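Local coordinates for putative capsular polysaccharide biosynthesis protein (Streptococcus pneumoniae serotype 4, PDB 6EWJ), which probably acts as a pyridoxal-phosphate-dependent sugar aminotransferase in the biosynthesis of pneumococcal teichoic acid, at residues 52-57 and 187-192; 112-117 and 140-145; 134-139 and 173-178; 181-186 and 315-320; 304-309 and 319-324. All coordinates share one frame; numbering follows the deposited sequence.

Contact 1 of 5, residues 52-57 and 187-192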
# COMPACT_ATOMS: atom_id res chain seq x y z
N TYR A 52 -0.34 16.16 18.63
CA TYR A 52 -0.18 15.11 19.65
C TYR A 52 1.29 14.68 19.81
O TYR A 52 1.74 14.48 20.94
CB TYR A 52 -1.09 13.90 19.36
CG TYR A 52 -1.08 12.84 20.42
CD1 TYR A 52 -1.78 13.00 21.61
CD2 TYR A 52 -0.40 11.64 20.24
CE1 TYR A 52 -1.77 12.02 22.61
CE2 TYR A 52 -0.40 10.66 21.23
CZ TYR A 52 -1.08 10.87 22.42
OH TYR A 52 -1.08 9.89 23.43
N THR A 53 2.01 14.53 18.70
CA THR A 53 3.42 14.11 18.75
C THR A 53 4.40 15.29 18.81
O THR A 53 5.61 15.07 18.86
CB THR A 53 3.83 13.18 17.56
OG1 THR A 53 3.64 13.87 16.32
CG2 THR A 53 3.06 11.86 17.59
N GLN A 54 3.88 16.53 18.82
CA GLN A 54 4.71 17.74 18.88
C GLN A 54 5.72 17.79 17.73
O GLN A 54 6.91 18.09 17.91
CB GLN A 54 5.39 17.91 20.25
CG GLN A 54 4.35 18.08 21.34
CD GLN A 54 4.93 18.30 22.72
OE1 GLN A 54 6.02 18.83 22.88
NE2 GLN A 54 4.20 17.87 23.74
N THR A 55 5.21 17.50 16.53
CA THR A 55 6.00 17.61 15.31
C THR A 55 5.26 18.50 14.37
O THR A 55 4.07 18.71 14.55
CB THR A 55 6.21 16.22 14.65
OG1 THR A 55 4.95 15.55 14.56
CG2 THR A 55 7.19 15.41 15.44
N PRO A 56 5.95 19.06 13.36
CA PRO A 56 5.27 20.06 12.51
C PRO A 56 4.33 19.48 11.51
O PRO A 56 3.30 20.08 11.22
CB PRO A 56 6.44 20.82 11.84
CG PRO A 56 7.59 19.92 11.93
CD PRO A 56 7.41 19.11 13.21
N LYS A 57 4.66 18.30 10.98
CA LYS A 57 3.83 17.70 9.93
C LYS A 57 3.84 16.20 10.09
O LYS A 57 4.84 15.64 10.52
CB LYS A 57 4.40 18.00 8.55
CG LYS A 57 4.53 19.44 8.13
CD LYS A 57 3.20 20.16 7.95
CE LYS A 57 2.44 19.72 6.72
NZ LYS A 57 1.38 20.74 6.38
N GLY A 187 9.75 13.36 29.15
CA GLY A 187 8.59 14.21 28.96
C GLY A 187 8.22 14.55 27.53
O GLY A 187 7.21 15.26 27.34
N GLN A 188 8.99 14.11 26.53
CA GLN A 188 8.71 14.48 25.14
C GLN A 188 8.05 13.31 24.41
O GLN A 188 8.49 12.17 24.59
CB GLN A 188 9.96 14.86 24.39
CG GLN A 188 10.96 15.80 25.04
CD GLN A 188 12.36 15.59 24.45
OE1 GLN A 188 12.80 16.36 23.62
NE2 GLN A 188 13.05 14.50 24.87
N PRO A 189 7.06 13.58 23.56
CA PRO A 189 6.33 12.48 22.88
C PRO A 189 7.14 11.83 21.83
O PRO A 189 7.89 12.49 21.11
CB PRO A 189 5.10 13.19 22.26
CG PRO A 189 5.34 14.64 22.40
CD PRO A 189 6.37 14.87 23.43
N SER A 190 7.01 10.52 21.71
CA SER A 190 7.61 9.79 20.59
C SER A 190 7.07 10.45 19.34
O SER A 190 5.90 10.92 19.33
CB SER A 190 7.30 8.30 20.64
OG SER A 190 8.24 7.60 19.82
N GLY A 191 7.93 10.62 18.35
CA GLY A 191 7.65 11.47 17.19
C GLY A 191 8.54 12.71 17.19
O GLY A 191 9.08 13.07 16.16
N SER A 192 8.74 13.29 18.38
CA SER A 192 9.56 14.49 18.58
C SER A 192 11.01 14.20 18.99
O SER A 192 11.77 15.13 19.16
CB SER A 192 8.92 15.39 19.64
OG SER A 192 9.04 14.85 20.95

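Contact 2 of 5, residues 112-117 and 140-145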
# COMPACT_ATOMS: atom_id res chain seq x y z
N ASP A 112 19.69 -6.79 30.02
CA ASP A 112 18.57 -6.53 30.93
C ASP A 112 17.55 -5.62 30.31
O ASP A 112 16.82 -4.93 31.03
CB ASP A 112 19.09 -5.84 32.24
CG ASP A 112 20.25 -6.58 32.87
OD1 ASP A 112 20.07 -7.79 33.15
OD2 ASP A 112 21.32 -5.95 33.14
N THR A 113 17.56 -5.56 28.98
CA THR A 113 16.62 -4.77 28.24
C THR A 113 16.76 -5.14 26.76
O THR A 113 17.81 -5.63 26.31
CB THR A 113 16.79 -3.23 28.44
OG1 THR A 113 15.73 -2.55 27.79
CG2 THR A 113 18.13 -2.70 27.91
N PHE A 114 15.70 -4.83 26.04
CA PHE A 114 15.63 -5.06 24.61
C PHE A 114 16.55 -4.15 23.83
O PHE A 114 16.81 -4.43 22.64
CB PHE A 114 14.19 -4.88 24.12
CG PHE A 114 13.68 -3.49 24.28
CD1 PHE A 114 13.94 -2.54 23.31
CD2 PHE A 114 13.05 -3.11 25.47
CE1 PHE A 114 13.49 -1.28 23.46
CE2 PHE A 114 12.61 -1.84 25.63
CZ PHE A 114 12.83 -0.91 24.62
N GLU A 115 16.97 -3.03 24.42
CA GLU A 115 17.70 -2.01 23.66
C GLU A 115 19.03 -2.53 23.16
O GLU A 115 19.65 -3.42 23.76
CB GLU A 115 17.94 -0.75 24.47
CG GLU A 115 16.69 0.09 24.80
CD GLU A 115 17.08 1.39 25.49
OE1 GLU A 115 17.86 2.16 24.89
OE2 GLU A 115 16.59 1.68 26.63
N MET A 116 19.48 -1.97 22.04
CA MET A 116 20.80 -2.26 21.51
C MET A 116 21.87 -1.94 22.57
O MET A 116 21.74 -0.97 23.36
CB MET A 116 21.09 -1.47 20.25
CG MET A 116 20.40 -2.03 19.02
SD MET A 116 20.76 -1.12 17.53
CE MET A 116 19.82 0.39 17.86
N ASP A 117 22.89 -2.80 22.62
CA ASP A 117 24.11 -2.50 23.32
C ASP A 117 24.77 -1.39 22.52
O ASP A 117 25.12 -1.58 21.37
CB ASP A 117 24.97 -3.78 23.40
CG ASP A 117 26.32 -3.57 24.04
OD1 ASP A 117 26.95 -2.52 23.83
OD2 ASP A 117 26.78 -4.50 24.72
N ILE A 140 8.14 1.24 25.13
CA ILE A 140 9.28 1.73 25.87
C ILE A 140 10.29 2.36 24.89
O ILE A 140 10.83 1.68 24.03
CB ILE A 140 9.94 0.57 26.64
CG1 ILE A 140 8.89 -0.11 27.54
CG2 ILE A 140 11.11 1.08 27.47
CD1 ILE A 140 9.26 -1.51 27.95
N VAL A 141 10.59 3.67 25.09
CA VAL A 141 11.38 4.45 24.16
C VAL A 141 12.84 4.23 24.51
O VAL A 141 13.17 4.19 25.69
CB VAL A 141 11.06 5.96 24.23
CG1 VAL A 141 12.00 6.77 23.36
CG2 VAL A 141 9.62 6.20 23.76
N CYS A 142 13.70 4.11 23.50
CA CYS A 142 15.14 3.95 23.71
C CYS A 142 15.91 5.15 24.36
O CYS A 142 15.39 6.25 24.50
CB CYS A 142 15.82 3.59 22.40
SG CYS A 142 15.26 1.95 21.80
N ASP A 143 17.16 4.91 24.71
CA ASP A 143 18.05 5.90 25.36
C ASP A 143 18.54 6.87 24.28
O ASP A 143 19.64 6.71 23.73
CB ASP A 143 19.21 5.08 25.99
CG ASP A 143 20.16 5.88 26.82
OD1 ASP A 143 20.00 7.09 27.01
OD2 ASP A 143 21.16 5.23 27.25
N TYR A 144 17.69 7.84 23.94
CA TYR A 144 18.03 8.77 22.85
C TYR A 144 19.22 9.67 23.15
O TYR A 144 19.99 9.96 22.25
CB TYR A 144 16.80 9.52 22.32
CG TYR A 144 16.07 8.69 21.31
CD1 TYR A 144 15.10 7.78 21.70
CD2 TYR A 144 16.43 8.75 19.95
CE1 TYR A 144 14.45 6.99 20.76
CE2 TYR A 144 15.80 7.95 19.01
CZ TYR A 144 14.81 7.08 19.42
OH TYR A 144 14.19 6.27 18.50
N ASP A 145 19.44 10.06 24.41
CA ASP A 145 20.64 10.80 24.73
C ASP A 145 21.89 10.04 24.31
O ASP A 145 22.79 10.63 23.73
CB ASP A 145 20.72 11.18 26.22
CG ASP A 145 19.69 12.25 26.62
OD1 ASP A 145 19.00 12.81 25.75
OD2 ASP A 145 19.58 12.50 27.84
O HOH W 1 15.10 4.11 27.55

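Contact 3 of 5, residues 134-139 and 173-178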
# COMPACT_ATOMS: atom_id res chain seq x y z
N PRO A 134 16.33 2.36 15.91
CA PRO A 134 15.89 1.80 17.18
C PRO A 134 14.41 1.40 17.13
O PRO A 134 13.62 2.07 16.43
CB PRO A 134 16.06 2.99 18.17
CG PRO A 134 16.81 4.06 17.43
CD PRO A 134 16.43 3.84 15.98
N VAL A 135 14.04 0.38 17.90
CA VAL A 135 12.66 0.02 18.08
C VAL A 135 12.19 0.31 19.50
O VAL A 135 12.87 -0.06 20.49
CB VAL A 135 12.38 -1.46 17.71
CG1 VAL A 135 13.16 -2.44 18.56
CG2 VAL A 135 10.92 -1.81 17.83
N GLU A 136 11.03 0.93 19.60
CA GLU A 136 10.51 1.35 20.87
C GLU A 136 9.62 0.19 21.36
O GLU A 136 8.40 0.25 21.39
CB GLU A 136 9.77 2.68 20.79
CG GLU A 136 10.33 3.71 19.84
CD GLU A 136 11.73 4.22 20.14
OE1 GLU A 136 12.38 3.83 21.15
OE2 GLU A 136 12.21 5.03 19.30
N LEU A 137 10.29 -0.89 21.76
CA LEU A 137 9.59 -2.14 22.02
C LEU A 137 8.58 -2.01 23.14
O LEU A 137 8.91 -1.52 24.23
CB LEU A 137 10.57 -3.24 22.39
CG LEU A 137 9.95 -4.63 22.49
CD1 LEU A 137 9.62 -5.21 21.12
CD2 LEU A 137 10.94 -5.56 23.20
N ALA A 138 7.37 -2.54 22.88
CA ALA A 138 6.26 -2.53 23.80
C ALA A 138 5.76 -1.13 24.21
O ALA A 138 4.84 -1.02 25.01
CB ALA A 138 6.58 -3.36 25.03
N GLY A 139 6.34 -0.09 23.64
CA GLY A 139 6.05 1.33 23.97
C GLY A 139 7.17 2.02 24.72
O GLY A 139 7.16 3.24 24.93
N ILE A 173 18.71 9.19 12.65
CA ILE A 173 18.10 8.25 13.56
C ILE A 173 16.63 8.21 13.34
O ILE A 173 15.98 9.21 13.52
CB ILE A 173 18.41 8.55 15.04
CG1 ILE A 173 19.92 8.59 15.25
CG2 ILE A 173 17.78 7.48 15.91
CD1 ILE A 173 20.35 8.94 16.66
N VAL A 174 16.13 7.03 12.95
CA VAL A 174 14.74 6.84 12.58
C VAL A 174 14.11 5.89 13.58
O VAL A 174 14.42 4.69 13.60
CB VAL A 174 14.61 6.24 11.19
CG1 VAL A 174 13.15 5.93 10.86
CG2 VAL A 174 15.25 7.17 10.17
N SER A 175 13.17 6.40 14.36
CA SER A 175 12.45 5.58 15.33
C SER A 175 11.40 4.67 14.71
O SER A 175 10.45 5.17 14.05
CB SER A 175 11.73 6.48 16.36
OG SER A 175 10.91 5.65 17.20
N ASP A 176 11.52 3.36 14.95
CA ASP A 176 10.38 2.48 14.78
C ASP A 176 9.49 2.52 15.99
O ASP A 176 9.71 1.81 16.97
CB ASP A 176 10.80 1.05 14.45
CG ASP A 176 9.61 0.13 14.26
OD1 ASP A 176 8.45 0.55 14.45
OD2 ASP A 176 9.83 -1.07 13.91
N SER A 177 8.50 3.42 15.94
CA SER A 177 7.48 3.61 16.99
C SER A 177 6.14 2.93 16.71
O SER A 177 5.07 3.40 17.09
CB SER A 177 7.27 5.09 17.25
OG SER A 177 8.36 5.61 17.98
N ALA A 178 6.19 1.78 16.07
CA ALA A 178 4.98 1.04 15.84
C ALA A 178 4.22 0.84 17.18
O ALA A 178 3.02 0.84 17.20
CB ALA A 178 5.27 -0.28 15.12
O HOH W 2 7.63 0.27 18.43

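Contact 4 of 5, residues 181-186 and 315-320. Unlike the reference sequence in segment 181-186: Thr184 (reference Ile).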
# COMPACT_ATOMS: atom_id res chain seq x y z
N LEU A 181 3.01 5.02 19.89
CA LEU A 181 2.20 6.25 19.81
C LEU A 181 1.72 6.62 21.23
O LEU A 181 1.06 5.80 21.91
CB LEU A 181 1.02 6.10 18.91
CG LEU A 181 0.18 7.39 18.78
CD1 LEU A 181 0.92 8.49 18.01
CD2 LEU A 181 -1.14 7.01 18.12
N GLY A 182 2.08 7.84 21.67
CA GLY A 182 1.77 8.32 23.01
C GLY A 182 2.78 8.03 24.11
O GLY A 182 2.57 8.43 25.23
N SER A 183 3.87 7.34 23.81
CA SER A 183 4.95 7.15 24.76
C SER A 183 5.73 8.46 24.90
O SER A 183 5.70 9.29 24.00
CB SER A 183 5.90 6.03 24.30
OG SER A 183 5.20 4.79 24.17
N THR A 184 6.40 8.63 26.03
CA THR A 184 7.30 9.78 26.25
C THR A 184 8.68 9.37 26.79
O THR A 184 8.84 8.33 27.41
CB THR A 184 6.71 10.79 27.24
OG1 THR A 184 6.60 10.14 28.49
CG2 THR A 184 5.35 11.32 26.77
N TYR A 185 9.67 10.20 26.46
CA TYR A 185 11.06 10.09 26.86
C TYR A 185 11.46 11.47 27.34
O TYR A 185 11.48 12.42 26.56
CB TYR A 185 11.93 9.72 25.67
CG TYR A 185 13.39 9.74 25.90
CD1 TYR A 185 13.98 8.73 26.57
CD2 TYR A 185 14.20 10.74 25.38
CE1 TYR A 185 15.34 8.74 26.85
CE2 TYR A 185 15.57 10.77 25.62
CZ TYR A 185 16.13 9.76 26.38
OH TYR A 185 17.47 9.71 26.61
N LYS A 186 11.78 11.57 28.63
CA LYS A 186 12.11 12.83 29.29
C LYS A 186 11.00 13.83 29.05
O LYS A 186 11.26 14.99 28.76
CB LYS A 186 13.48 13.32 28.83
CG LYS A 186 14.58 12.35 29.29
CD LYS A 186 15.98 12.80 28.92
CE LYS A 186 17.00 11.86 29.54
NZ LYS A 186 18.05 12.62 30.21
N GLU A 315 7.84 7.15 30.09
CA GLU A 315 6.47 6.72 30.33
C GLU A 315 5.98 6.02 29.05
O GLU A 315 5.68 6.67 28.03
CB GLU A 315 5.56 7.91 30.68
CG GLU A 315 4.06 7.60 30.82
CD GLU A 315 3.63 7.07 32.17
OE1 GLU A 315 4.47 6.79 33.03
OE2 GLU A 315 2.42 6.87 32.36
N SER A 316 5.88 4.70 29.13
CA SER A 316 5.46 3.89 27.98
C SER A 316 3.99 4.03 27.70
O SER A 316 3.21 4.23 28.61
CB SER A 316 5.80 2.40 28.24
OG SER A 316 5.29 1.55 27.20
N SER A 317 3.62 3.94 26.41
CA SER A 317 2.20 3.82 25.99
C SER A 317 1.56 2.50 26.38
O SER A 317 0.37 2.34 26.25
CB SER A 317 2.04 4.05 24.48
OG SER A 317 2.91 3.18 23.76
N ARG A 318 2.38 1.53 26.82
CA ARG A 318 1.93 0.26 27.38
C ARG A 318 1.20 -0.57 26.34
O ARG A 318 -0.00 -0.90 26.49
CB ARG A 318 1.11 0.47 28.64
CG ARG A 318 1.94 1.11 29.76
CD ARG A 318 1.09 1.47 30.96
NE ARG A 318 1.88 2.06 32.04
CZ ARG A 318 2.24 3.34 32.15
NH1 ARG A 318 1.91 4.24 31.20
NH2 ARG A 318 2.95 3.73 33.21
N HIS A 319 1.92 -0.82 25.25
CA HIS A 319 1.37 -1.61 24.11
C HIS A 319 1.46 -3.14 24.27
O HIS A 319 0.49 -3.84 24.04
CB HIS A 319 2.08 -1.20 22.81
CG HIS A 319 1.67 -2.05 21.66
ND1 HIS A 319 0.35 -2.24 21.33
CD2 HIS A 319 2.39 -2.88 20.89
CE1 HIS A 319 0.29 -3.13 20.35
NE2 HIS A 319 1.51 -3.51 20.06
N LEU A 320 2.61 -3.62 24.74
CA LEU A 320 2.78 -5.05 25.08
C LEU A 320 3.24 -5.27 26.51
O LEU A 320 4.13 -4.53 27.01
CB LEU A 320 3.83 -5.67 24.18
CG LEU A 320 3.49 -5.66 22.66
CD1 LEU A 320 4.73 -6.11 21.92
CD2 LEU A 320 2.29 -6.52 22.33

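Contact 5 of 5, residues 304-309 and 319-324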
# COMPACT_ATOMS: atom_id res chain seq x y z
N ILE A 304 8.28 -14.27 37.40
CA ILE A 304 7.80 -13.54 36.22
C ILE A 304 8.30 -12.11 36.31
O ILE A 304 7.86 -11.35 37.19
CB ILE A 304 6.27 -13.65 36.14
CG1 ILE A 304 5.90 -15.12 35.86
CG2 ILE A 304 5.70 -12.75 35.03
CD1 ILE A 304 4.64 -15.57 36.55
N HIS A 305 9.23 -11.74 35.45
CA HIS A 305 9.83 -10.39 35.40
C HIS A 305 9.38 -9.57 34.17
O HIS A 305 9.90 -9.77 33.04
CB HIS A 305 11.37 -10.47 35.36
CG HIS A 305 11.97 -11.18 36.52
ND1 HIS A 305 11.45 -11.13 37.79
CD2 HIS A 305 13.10 -11.93 36.62
CE1 HIS A 305 12.19 -11.87 38.61
NE2 HIS A 305 13.21 -12.34 37.93
N PRO A 306 8.47 -8.62 34.37
CA PRO A 306 8.03 -7.77 33.24
C PRO A 306 8.99 -6.64 32.91
O PRO A 306 9.75 -6.18 33.75
CB PRO A 306 6.71 -7.19 33.74
CG PRO A 306 6.81 -7.22 35.23
CD PRO A 306 7.80 -8.27 35.63
N LEU A 307 9.01 -6.25 31.65
CA LEU A 307 9.73 -5.07 31.26
C LEU A 307 9.02 -3.89 31.90
O LEU A 307 7.77 -3.86 31.90
CB LEU A 307 9.71 -4.82 29.75
CG LEU A 307 10.39 -5.76 28.80
CD1 LEU A 307 10.41 -5.07 27.44
CD2 LEU A 307 11.78 -6.17 29.28
N ALA A 308 9.80 -2.94 32.37
CA ALA A 308 9.26 -1.78 33.09
C ALA A 308 8.69 -0.78 32.11
O ALA A 308 9.36 -0.37 31.15
CB ALA A 308 10.30 -1.14 33.98
N HIS A 309 7.43 -0.44 32.33
CA HIS A 309 6.76 0.57 31.52
C HIS A 309 6.88 1.98 32.02
O HIS A 309 6.51 2.93 31.32
CB HIS A 309 5.30 0.17 31.29
CG HIS A 309 5.16 -0.93 30.29
ND1 HIS A 309 5.19 -0.70 28.93
CD2 HIS A 309 4.95 -2.26 30.44
CE1 HIS A 309 4.99 -1.84 28.28
NE2 HIS A 309 4.84 -2.80 29.17
N HIS A 319 1.92 -0.82 25.25
CA HIS A 319 1.37 -1.61 24.11
C HIS A 319 1.46 -3.14 24.27
O HIS A 319 0.49 -3.84 24.04
CB HIS A 319 2.08 -1.20 22.81
CG HIS A 319 1.67 -2.05 21.66
ND1 HIS A 319 0.35 -2.24 21.33
CD2 HIS A 319 2.39 -2.88 20.89
CE1 HIS A 319 0.29 -3.13 20.35
NE2 HIS A 319 1.51 -3.51 20.06
N LEU A 320 2.61 -3.62 24.74
CA LEU A 320 2.78 -5.05 25.08
C LEU A 320 3.24 -5.27 26.51
O LEU A 320 4.13 -4.53 27.01
CB LEU A 320 3.83 -5.67 24.18
CG LEU A 320 3.49 -5.66 22.66
CD1 LEU A 320 4.73 -6.11 21.92
CD2 LEU A 320 2.29 -6.52 22.33
N TYR A 321 2.68 -6.29 27.15
CA TYR A 321 3.17 -6.73 28.42
C TYR A 321 4.17 -7.87 28.24
O TYR A 321 3.86 -9.06 28.40
CB TYR A 321 2.05 -7.10 29.38
CG TYR A 321 2.50 -7.06 30.81
CD1 TYR A 321 2.69 -5.84 31.45
CD2 TYR A 321 2.78 -8.22 31.52
CE1 TYR A 321 3.12 -5.79 32.77
CE2 TYR A 321 3.18 -8.20 32.87
CZ TYR A 321 3.38 -6.98 33.46
OH TYR A 321 3.77 -6.95 34.75
N ILE A 322 5.38 -7.46 27.93
CA ILE A 322 6.52 -8.35 27.76
C ILE A 322 7.05 -8.81 29.13
O ILE A 322 7.29 -7.96 30.03
CB ILE A 322 7.61 -7.66 26.90
CG1 ILE A 322 7.00 -7.45 25.48
CG2 ILE A 322 8.91 -8.48 26.94
CD1 ILE A 322 7.92 -7.06 24.34
N THR A 323 7.20 -10.13 29.28
CA THR A 323 7.75 -10.72 30.49
C THR A 323 8.83 -11.67 30.11
O THR A 323 8.84 -12.21 28.99
CB THR A 323 6.73 -11.45 31.41
OG1 THR A 323 6.45 -12.78 30.93
CG2 THR A 323 5.41 -10.64 31.58
N ARG A 324 9.77 -11.85 31.03
CA ARG A 324 10.71 -12.93 30.98
C ARG A 324 10.63 -13.77 32.27
O ARG A 324 10.52 -13.21 33.36
CB ARG A 324 12.12 -12.40 30.74
CG ARG A 324 12.28 -11.67 29.42
CD ARG A 324 13.65 -11.05 29.28
NE ARG A 324 14.68 -12.07 29.26
CZ ARG A 324 15.99 -11.84 29.34
NH1 ARG A 324 16.44 -10.59 29.51
NH2 ARG A 324 16.85 -12.85 29.31
O HOH W 3 6.22 -5.26 29.96

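Contact 1 of 5, residues 52-57 and 187-192
Thr55 and Gly191 make the tightest point of this contact, where Thr55 CG2 comes within 3.1 Å of Gly191 O. Beside it Thr53 CG2 touches Ser190 O at 3.5 Å. Because Gly191 carries no side chain, the two backbones can close to 5.2 Å between Thr53 CA and Gly191 CA. Thr53 O, in turn, rests 3.4 Å from Ser192 CB. The two threonine hydroxyls belong to their own side of the interface: each OG1 sits between its backbone N and carbonyl carbon (chi1 61° and 49°), a setting that turns Thr53 OG1 and Thr55 OG1 to each other in a hydrogen bond of 2.8 Å. Leu49 O is the further partner of Thr53 OG1, and Thr216 OG1 that of Thr55 OG1.

The solvent side is looser. Gln54, with positive phi, is the C-prime residue of the Schellman motif that ends helix 40-53, and its extended side chain passes across the Pro189 ring at about a right angle, with NE2 3.7 Å from Pro189 CG.

Within the turn of 189-192, Pro189 O is held by Ser192 N and by Ser192 OG, the latter at 2.6 Å on a lone pair in the carbonyl plane. Helix end and strand 188-189 are thus joined by shape. Hydrogen bonds stiffen each segment internally, or reach outward as Ser190 OG does to Ser177 OG, while methyl groups, carbonyl oxygens and a proline ring make the join by van der Waals contact.

Contact 2 of 5, residues 112-117 and 140-145
Glu115 and Cys142 mark the closest approach of the two backbones, their CA atoms 6.5 Å apart, a spacing bridged by side chains and a water. Glu115 reaches across with an extended chain, and its OE1 accepts from Asp143 N at 2.8 Å, the N-H coming from above the carboxylate plane. The same oxygen is bonded by Tyr118 OH from helix 118-124. The other oxygen, OE2, accepts a hydrogen bond from a water at 3.0 Å, which also donates to Val141 O at 2.7 Å.

Asp143 is the N-cap residue of helix 144-153 and the centre of an inverse gamma turn, so Glu115 holds the chain just where that helix begins. The two carboxylates stand nearly perpendicular (87°), with Glu115 OE1 and Asp143 OD2 5.1 Å apart. Like charges this close probably raise the proton affinity of either, which the donors on OE1 should temper.

Phe114, its CG set between backbone N and carbonyl carbon (chi1 65°), turns its ring edge to Ile140: CZ is 3.3 Å from Ile140 O, near the ring plane, and CE2 is 3.7 Å from Ile140 CB. Cys142 SG approaches the ring obliquely, 4.0 Å from Phe114 CE1.

Contact 3 of 5, residues 134-139 and 173-178
Glu136 and Ser175 meet through two torsions: the glutamate chain folds at chi2 (-63°), bringing its carboxylate to Ser175 of the neighbouring strand, and Ser175 swings OG to the position opposite its own N (chi1 173°). The result is a short bond of 2.5 Å, Ser175 OG donating to the anti lone pair of Glu136 OE2. Tyr144 OH binds that oxygen as well, and Cys142 N binds OE1, so that three polar partners hold this buried carboxylate. Its bent stem is packed closely too, with Glu136 CG 3.3 Å from Ser177 OG.

The main chains pair beside it. Asp176 N donates to Pro134 O over 2.9 Å, and Glu136 N returns a bond to Asp176 O over 3.1 Å; together they form a single bridge between Val135 and Asp176. A water extends the pairing, donating to Asp176 O and more weakly to Glu136 O, where the chain turns away through an inverse gamma turn. Asp176 OD1 accepts from Ala178 N at 3.0 Å, an Asx turn that helps orient the carboxylate, and OD2 is bonded by Ser93 OG. Val135 lies alongside Asp176, both side chains pointing the same way. At the other end Pro134 CG rests 3.9 Å from Ile173 CG2.

In the fold this contact prolongs the parallel pairing of strands 129-132 and 172-177 in the central mixed sheet, close to the cofactor-binding His179. Tyr144 and Leu147 of helix 144-153 pack on one part of it, Val174 lies against helix 64-74, and strand 196-200 runs on the far flank of 172-177.

Contact 4 of 5, residues 181-186 and 315-320
Thr184 and Glu315 form an antiparallel hydrogen-bonded pair at one edge of a small three-stranded sheet, and a pair of serines, Ser183 and Ser317, continues the contact into the loop beyond. Thr184 N donates to Glu315 O at 2.9 Å, and Glu315 N to Thr184 O at 3.1 Å. The two side chains run alongside each other, Thr184 OG1 lying 3.3 Å from Glu315 CB.

Ser183 OG is the polar centre. It accepts from Ser317 OG at 2.8 Å and from Ser317 N at 2.9 Å, and is also hydrogen-bonded to Gly139 O. With OG between its backbone N and carbonyl carbon (chi1 54°), Ser317 presents hydroxyl and N-H to the same oxygen. Its CB also packs 3.3 Å from Leu181 O.

The loop braces itself from within. Ser316 OG accepts from Arg318 N in an ST turn and is bonded to His309 ND1, while Arg318 NH1 makes a salt bridge to Glu315 OE2 at 2.9 Å, arriving 75° out of the carboxylate plane.

Around this contact, strand 188-189 pairs with the other edge of 184-185. Helix 268-299 supports the loop, with Leu285 against Ser317 and Val292 against Arg318, and Leu181 packs on Tyr52 and Thr53 of helix 40-53.

Contact 5 of 5, residues 304-309 and 319-324
Ile322 O takes two hydrogen bonds, from Leu307 N at 2.9 Å and from a water that also donates to Leu307 O; Pro306 CA adds a CA-H...O contact at 3.3 Å. Farther along the strands, His305 and Arg324 exchange two backbone bonds, each 2.9 Å, His305 N to Arg324 O and Arg324 N to His305 O. Next to this pair, Pro306 faces Thr323 as a non-hydrogen-bonded pair. These strands, 304-306 and 321-325, are antiparallel neighbours in a three-stranded sheet whose third member is 380-383.

The side chains pair off along it. Pro306 lies beside Tyr321, pointing the same way, with CB 3.3 Å from Tyr321 CZ; the phenol is also held by Asp296 OD1 and a ring stack with Tyr295. Leu307 and Ile322 run side by side, Leu307 CG 3.6 Å from Ile322 CG2. Past the strand end, His309 offers the edge of its ring to Leu320 O, a weak bond of 2.9 Å from NE2, with Ser316 OG as the partner of ND1. The ring's firmer tie thus seems to be at ND1, while the backbone ladder, not the side chains, supplies the strong bonds of this contact.

Overall arrangement
Contacts 1, 3 and 4 lie close together, centres 10 to 14 Å apart; along the chain contact 3 falls between the segments of contact 1, whose segments alternate with those of contact 4, and contact 5 comes last. Contact 3 extends the central mixed sheet; contacts 1 and 4 share the small sheet of 188-189, 184-185 and 314-315, linked by Ser190 N to Ser183 O. Contact 2 meets contact 3 at Glu136, its segments alternating with those of contact 3. Contacts 4 and 5 share His319 and Leu320, and Ala138 of contact 3 bonds His319 N. Contacts 1 and 5 are farthest apart, with centres about 25 Å apart. The chain thus ties its later three-stranded sheet back to loops around the cofactor-binding His179.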